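Local coordinates for protein NAD-dependent L-serine dehydrogenase (Pseudomonas aeruginosa, PDB 3OBB) that oxidises L-serine and methyl-L-serine with NAD(+) as the electron acceptor, and acts only weakly on beta-hydroxyisobutyrate, at residues 235-240 with 290-295; 241-246 with 272-277. One frame throughout, in Å; residues are numbered along the deposited sequence.

Contact 1. Residues 235-240 with 290-295. With ACT (acetate ion), chain D.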
loop_
_atom_site.group_PDB
_atom_site.type_symbol
_atom_site.label_atom_id
_atom_site.label_comp_id
_atom_site.label_asym_id
_atom_site.label_seq_id
_atom_site.Cartn_x
_atom_site.Cartn_y
_atom_site.Cartn_z
ATOM N N ARG A 235 3.535 19.489 21.407
ATOM C CA ARG A 235 4.484 19.275 22.506
ATOM C C ARG A 235 5.343 18.062 22.162
ATOM O O ARG A 235 5.590 17.170 23.005
ATOM C CB ARG A 235 3.754 19.082 23.839
ATOM C CG ARG A 235 2.707 17.973 23.800
ATOM C CD ARG A 235 1.946 17.871 25.129
ATOM N NE ARG A 235 1.185 16.621 25.196
ATOM C CZ ARG A 235 -0.088 16.478 24.856
ATOM N NH1 ARG A 235 -0.814 17.501 24.387
ATOM N NH2 ARG A 235 -0.642 15.291 24.985
ATOM N N ASP A 236 5.770 18.020 20.901
ATOM C CA ASP A 236 6.741 17.043 20.452
ATOM C C ASP A 236 6.235 15.600 20.583
ATOM O O ASP A 236 7.007 14.684 20.891
ATOM C CB ASP A 236 8.028 17.206 21.264
ATOM C CG ASP A 236 9.220 17.513 20.380
ATOM O OD1 ASP A 236 9.406 16.785 19.349
ATOM O OD2 ASP A 236 9.927 18.517 20.701
ATOM N N TYR A 237 4.934 15.407 20.390
ATOM C CA TYR A 237 4.349 14.078 20.441
ATOM C C TYR A 237 4.615 13.347 21.761
ATOM O O TYR A 237 4.663 12.137 21.762
ATOM C CB TYR A 237 4.826 13.253 19.223
ATOM C CG TYR A 237 4.517 13.981 17.929
ATOM C CD1 TYR A 237 5.487 14.754 17.314
ATOM C CD2 TYR A 237 3.230 13.961 17.377
ATOM C CE1 TYR A 237 5.220 15.467 16.155
ATOM C CE2 TYR A 237 2.948 14.658 16.189
ATOM C CZ TYR A 237 3.965 15.406 15.586
ATOM O OH TYR A 237 3.738 16.117 14.434
ATOM N N SER A 238 4.738 14.067 22.885
ATOM C CA SER A 238 4.804 13.400 24.198
ATOM C C SER A 238 3.384 13.097 24.687
ATOM O O SER A 238 2.449 13.857 24.382
ATOM C CB SER A 238 5.494 14.301 25.228
ATOM O OG SER A 238 4.775 15.533 25.343
ATOM N N GLY A 239 3.226 12.012 25.429
ATOM C CA GLY A 239 1.948 11.625 26.018
ATOM C C GLY A 239 0.988 11.095 24.982
ATOM O O GLY A 239 1.419 10.484 23.999
ATOM N N GLY A 240 -0.307 11.360 25.177
ATOM C CA GLY A 240 -1.352 10.880 24.272
ATOM C C GLY A 240 -1.480 9.359 24.215
ATOM O O GLY A 240 -1.606 8.702 25.220
ATOM N N VAL A 290 3.298 9.917 13.546
ATOM C CA VAL A 290 3.326 9.476 12.159
ATOM C C VAL A 290 3.561 10.679 11.233
ATOM O O VAL A 290 4.106 10.506 10.154
ATOM C CB VAL A 290 2.034 8.650 11.819
ATOM C CG1 VAL A 290 0.809 9.551 11.646
ATOM C CG2 VAL A 290 2.235 7.730 10.614
ATOM N N GLN A 291 3.165 11.885 11.675
ATOM C CA GLN A 291 3.451 13.147 10.958
ATOM C C GLN A 291 4.910 13.261 10.502
ATOM O O GLN A 291 5.180 13.780 9.435
ATOM C CB GLN A 291 3.064 14.391 11.806
ATOM C CG GLN A 291 3.050 15.741 11.014
ATOM C CD GLN A 291 2.007 15.756 9.896
ATOM O OE1 GLN A 291 0.855 16.110 10.113
ATOM N NE2 GLN A 291 2.414 15.374 8.695
ATOM N N LYS A 292 5.842 12.766 11.316
ATOM C CA LYS A 292 7.273 12.874 11.064
ATOM C C LYS A 292 7.733 12.119 9.798
ATOM O O LYS A 292 8.734 12.502 9.141
ATOM C CB LYS A 292 8.037 12.339 12.273
ATOM C CG LYS A 292 7.947 13.225 13.521
ATOM C CD LYS A 292 9.120 12.912 14.459
ATOM C CE LYS A 292 9.038 13.680 15.775
ATOM N NZ LYS A 292 9.558 15.051 15.477
ATOM N N LEU A 293 7.038 11.037 9.473
ATOM C CA LEU A 293 7.279 10.368 8.182
ATOM C C LEU A 293 7.186 11.341 6.989
ATOM O O LEU A 293 7.976 11.252 6.037
ATOM C CB LEU A 293 6.296 9.207 7.988
ATOM C CG LEU A 293 6.485 7.978 8.897
ATOM C CD1 LEU A 293 5.530 6.874 8.452
ATOM C CD2 LEU A 293 7.933 7.499 8.844
ATOM N N PHE A 294 6.268 12.308 7.076
ATOM C CA PHE A 294 5.957 13.202 5.942
ATOM C C PHE A 294 6.538 14.599 6.018
ATOM O O PHE A 294 6.646 15.267 4.983
ATOM C CB PHE A 294 4.441 13.303 5.765
ATOM C CG PHE A 294 3.758 11.977 5.792
ATOM C CD1 PHE A 294 3.025 11.588 6.906
ATOM C CD2 PHE A 294 3.880 11.110 4.717
ATOM C CE1 PHE A 294 2.393 10.366 6.944
ATOM C CE2 PHE A 294 3.262 9.864 4.747
ATOM C CZ PHE A 294 2.522 9.493 5.870
ATOM N N ASP A 295 6.866 15.051 7.230
ATOM C CA ASP A 295 7.265 16.456 7.488
ATOM C C ASP A 295 8.756 16.459 7.702
ATOM O O ASP A 295 9.242 15.920 8.707
ATOM C CB ASP A 295 6.538 17.015 8.725
ATOM C CG ASP A 295 6.958 18.450 9.107
ATOM O OD1 ASP A 295 6.457 18.881 10.194
ATOM O OD2 ASP A 295 7.725 19.156 8.367
HETATM C C ACT D . -1.750 13.260 27.520
HETATM O O ACT D . -0.629 12.828 27.182
HETATM O OXT ACT D . -1.737 14.407 28.004
HETATM C CH3 ACT D . -3.035 12.492 27.371
#
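Y237 reaches across from the 235-240 loop and puts its phenol against two neighbouring side chains on the short, weakly bonded helix 291-294. The hydroxyl comes up to the first carbons of Q291, with Y237 OH 3.2 Å from Q291 CB and 3.5 Å from Q291 CG; the glutamine chain bends at chi2 (63°), taking the amide away, its plane 56° from that of the ring. K292 approaches the ring obliquely, Y237 CD1 lying 4.0 Å from K292 CE as the two side chains run past each other in opposite directions. K292 then bends at its last torsion (chi4 -80°), which turns the ammonium off the line of the chain. D236 OD1 stands 4.2 Å from K292 NZ, too long for a salt bridge, though the opposite charges probably still attract; OD1 also makes a long, weak ion pair with R285.

The polar ends are held by residues further out. Q298 serves both sides, its OE1 bonding to K292 NZ and its NE2 to Y237 OH; the phenol is also bonded to P223 O. Q291 sends its NE2 to A188 O, tying helix 291-294 to helix 168-196 of this helical C-terminal domain.

What presents the tyrosine is a tight beta turn of the type I'/III' class, R235 to S238, whose two central residues, D236 and Y237, both have left-handed backbone conformation. R235 O closes it by accepting from S238 N, and a second bond, 3.0 Å from S238 OG to R235 O, reinforces the same carbonyl. R235, extended from CG to NE, runs alongside the turn and gives a weak bond from NE to S238 O. Beyond the turn, G240 N points at an acetate, probably from the crystallisation liquor; the bond is modelled so short that its details are doubtful.

Contact 2. Residues 241-246 with 272-277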
loop_
_atom_site.group_PDB
_atom_site.type_symbol
_atom_site.label_atom_id
_atom_site.label_comp_id
_atom_site.label_asym_id
_atom_site.label_seq_id
_atom_site.Cartn_x
_atom_site.Cartn_y
_atom_site.Cartn_z
ATOM N N PHE A 241 -1.437 8.791 23.027
ATOM C CA PHE A 241 -1.716 7.374 22.869
ATOM C C PHE A 241 -0.555 6.796 22.073
ATOM O O PHE A 241 -0.376 7.117 20.902
ATOM C CB PHE A 241 -3.068 7.225 22.153
ATOM C CG PHE A 241 -3.417 5.802 21.748
ATOM C CD1 PHE A 241 -3.641 5.492 20.428
ATOM C CD2 PHE A 241 -3.541 4.788 22.699
ATOM C CE1 PHE A 241 -4.009 4.145 20.034
ATOM C CE2 PHE A 241 -3.899 3.490 22.318
ATOM C CZ PHE A 241 -4.125 3.185 20.961
HETATM N N MSE A 242 0.241 5.954 22.722
HETATM C CA MSE A 242 1.523 5.534 22.176
HETATM C C MSE A 242 1.376 4.865 20.822
HETATM O O MSE A 242 0.477 4.050 20.608
HETATM C CB MSE A 242 2.194 4.516 23.100
HETATM C CG MSE A 242 2.404 4.961 24.520
HETATM SE SE MSE A 242 3.686 3.788 25.457
HETATM C CE MSE A 242 3.329 2.057 24.768
ATOM N N ALA A 243 2.308 5.175 19.936
ATOM C CA ALA A 243 2.405 4.526 18.633
ATOM C C ALA A 243 2.462 3.011 18.773
ATOM O O ALA A 243 1.920 2.274 17.933
ATOM C CB ALA A 243 3.666 5.051 17.874
ATOM N N GLN A 244 3.143 2.539 19.819
ATOM C CA GLN A 244 3.306 1.092 20.023
ATOM C C GLN A 244 1.953 0.438 20.275
ATOM O O GLN A 244 1.683 -0.650 19.744
ATOM C CB GLN A 244 4.275 0.793 21.162
ATOM C CG GLN A 244 4.546 -0.685 21.359
ATOM C CD GLN A 244 5.555 -0.925 22.500
ATOM O OE1 GLN A 244 5.797 -0.036 23.328
ATOM N NE2 GLN A 244 6.111 -2.131 22.558
ATOM N N LEU A 245 1.102 1.113 21.053
ATOM C CA LEU A 245 -0.272 0.666 21.300
ATOM C C LEU A 245 -1.165 0.707 20.047
ATOM O O LEU A 245 -1.956 -0.228 19.800
ATOM C CB LEU A 245 -0.919 1.493 22.410
ATOM C CG LEU A 245 -0.344 1.304 23.819
ATOM C CD1 LEU A 245 -1.043 2.255 24.811
ATOM C CD2 LEU A 245 -0.449 -0.162 24.267
HETATM N N MSE A 246 -1.062 1.785 19.266
HETATM C CA MSE A 246 -1.716 1.796 17.964
HETATM C C MSE A 246 -1.250 0.609 17.083
HETATM O O MSE A 246 -2.073 -0.026 16.426
HETATM C CB MSE A 246 -1.488 3.128 17.246
HETATM C CG MSE A 246 -2.119 3.175 15.850
HETATM SE SE MSE A 246 -4.044 2.727 15.923
HETATM C CE MSE A 246 -4.554 4.561 16.156
ATOM N N SER A 272 2.083 -1.231 8.487
ATOM C CA SER A 272 3.449 -1.164 7.976
ATOM C C SER A 272 4.158 0.143 8.321
ATOM O O SER A 272 5.320 0.130 8.658
ATOM C CB SER A 272 3.444 -1.399 6.467
ATOM O OG SER A 272 2.963 -2.733 6.216
ATOM N N LEU A 273 3.438 1.251 8.247
ATOM C CA LEU A 273 3.963 2.593 8.535
ATOM C C LEU A 273 4.211 2.792 10.038
ATOM O O LEU A 273 5.248 3.358 10.448
ATOM C CB LEU A 273 3.032 3.669 7.960
ATOM C CG LEU A 273 2.918 3.657 6.409
ATOM C CD1 LEU A 273 1.924 4.702 5.938
ATOM C CD2 LEU A 273 4.310 3.861 5.625
ATOM N N TYR A 274 3.291 2.271 10.854
ATOM C CA TYR A 274 3.516 2.247 12.307
ATOM C C TYR A 274 4.739 1.432 12.660
ATOM O O TYR A 274 5.512 1.824 13.532
ATOM C CB TYR A 274 2.256 1.867 13.097
ATOM C CG TYR A 274 1.443 3.111 13.313
ATOM C CD1 TYR A 274 1.849 4.060 14.260
ATOM C CD2 TYR A 274 0.331 3.407 12.505
ATOM C CE1 TYR A 274 1.157 5.251 14.440
ATOM C CE2 TYR A 274 -0.370 4.609 12.673
ATOM C CZ TYR A 274 0.055 5.523 13.632
ATOM O OH TYR A 274 -0.605 6.711 13.792
ATOM N N ARG A 275 4.965 0.329 11.951
ATOM C CA ARG A 275 6.137 -0.475 12.274
ATOM C C ARG A 275 7.443 0.248 11.935
ATOM O O ARG A 275 8.442 0.070 12.630
ATOM C CB ARG A 275 6.050 -1.881 11.658
ATOM C CG ARG A 275 4.897 -2.656 12.308
ATOM C CD ARG A 275 5.205 -4.093 12.594
ATOM N NE ARG A 275 4.047 -4.796 13.155
ATOM C CZ ARG A 275 3.460 -5.863 12.615
ATOM N NH1 ARG A 275 3.910 -6.383 11.485
ATOM N NH2 ARG A 275 2.413 -6.417 13.214
ATOM N N LEU A 276 7.407 1.061 10.873
ATOM C CA LEU A 276 8.516 1.944 10.479
ATOM C C LEU A 276 8.799 2.942 11.589
ATOM O O LEU A 276 9.927 3.195 11.914
ATOM C CB LEU A 276 8.126 2.706 9.210
ATOM C CG LEU A 276 8.692 2.293 7.839
ATOM C CD1 LEU A 276 9.018 0.791 7.657
ATOM C CD2 LEU A 276 7.901 2.881 6.643
ATOM N N LEU A 277 7.751 3.488 12.189
ATOM C CA LEU A 277 7.906 4.407 13.315
ATOM C C LEU A 277 8.601 3.730 14.479
ATOM O O LEU A 277 9.406 4.363 15.162
ATOM C CB LEU A 277 6.548 4.969 13.768
ATOM C CG LEU A 277 5.956 6.005 12.809
ATOM C CD1 LEU A 277 4.557 6.361 13.271
ATOM C CD2 LEU A 277 6.879 7.248 12.718
#
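Selenomethionine M246 starts with CG anti to its own backbone N (chi1 178°), which carries that methylene out from helix 243-260 and over the ring of Y274 on helix 265-279. The chain then bends at chi2 and chi3, carrying the selenium and methyl off the ring. M246 CG lies above the middle of the ring, 3.9 Å from the Y274 centroid and only 12° off the ring normal: a well-centred CH-pi contact with one face. Its nearest ring atoms are CZ and CE2, so the methylene sits slightly toward the phenol end.

A243, one turn earlier, meets the same ring near its root. The methyl approaches CD1, next to the ring's attachment point, A243 CB to Y274 CD1 measuring 4.2 Å, and the A243 carbonyl oxygen lies obliquely by the same carbon. This is also where the backbones come nearest, with 6.8 Å between A243 CA and Y274 CA, a close approach consistent with the small side chain of A243. The packing is thus that of two helices in the C-terminal helical domain, one contributing its first turn, with M242 as N-cap and M246 N bonded to M242 O, and the other an aromatic side chain.

Y274 is pinned at its far end by a bond from its OH to F287 O, in the chain that follows helix 265-279; I185 of helix 168-196 and V290 also touch it. M246 has further neighbours of its own: its CE meets the edge of the F241 ring in plane, 3.9 Å from F241 CE1, and L180 and A181 of helix 168-196 touch it too. Its side chain lies about 8 Å from that of the active-site K173 and about 7 Å from that of the NAD(+)-binding K248.

In the fold
Both contacts belong to the C-terminal helical domain, their centres 11 Å apart, and consecutive residues of one chain run from the loop of contact 1 into the helix start of contact 2. Contact 2 is fully buried and apolar, a methylene over a ring, close to the active-site lysine. Contact 1 lies further from the centre of the chain, is partly exposed, and mixes ring-to-methylene packing with a loose D236/K292 charge pair, its polar ends bonded to residues outside the two segments, away from the annotated sites. The two meet on the C-terminal side: V290 CA is 3.5 Å from L277 CD1, and L293 packs on L273 and L277. Helix 168-196 backs both, through A188 and I185.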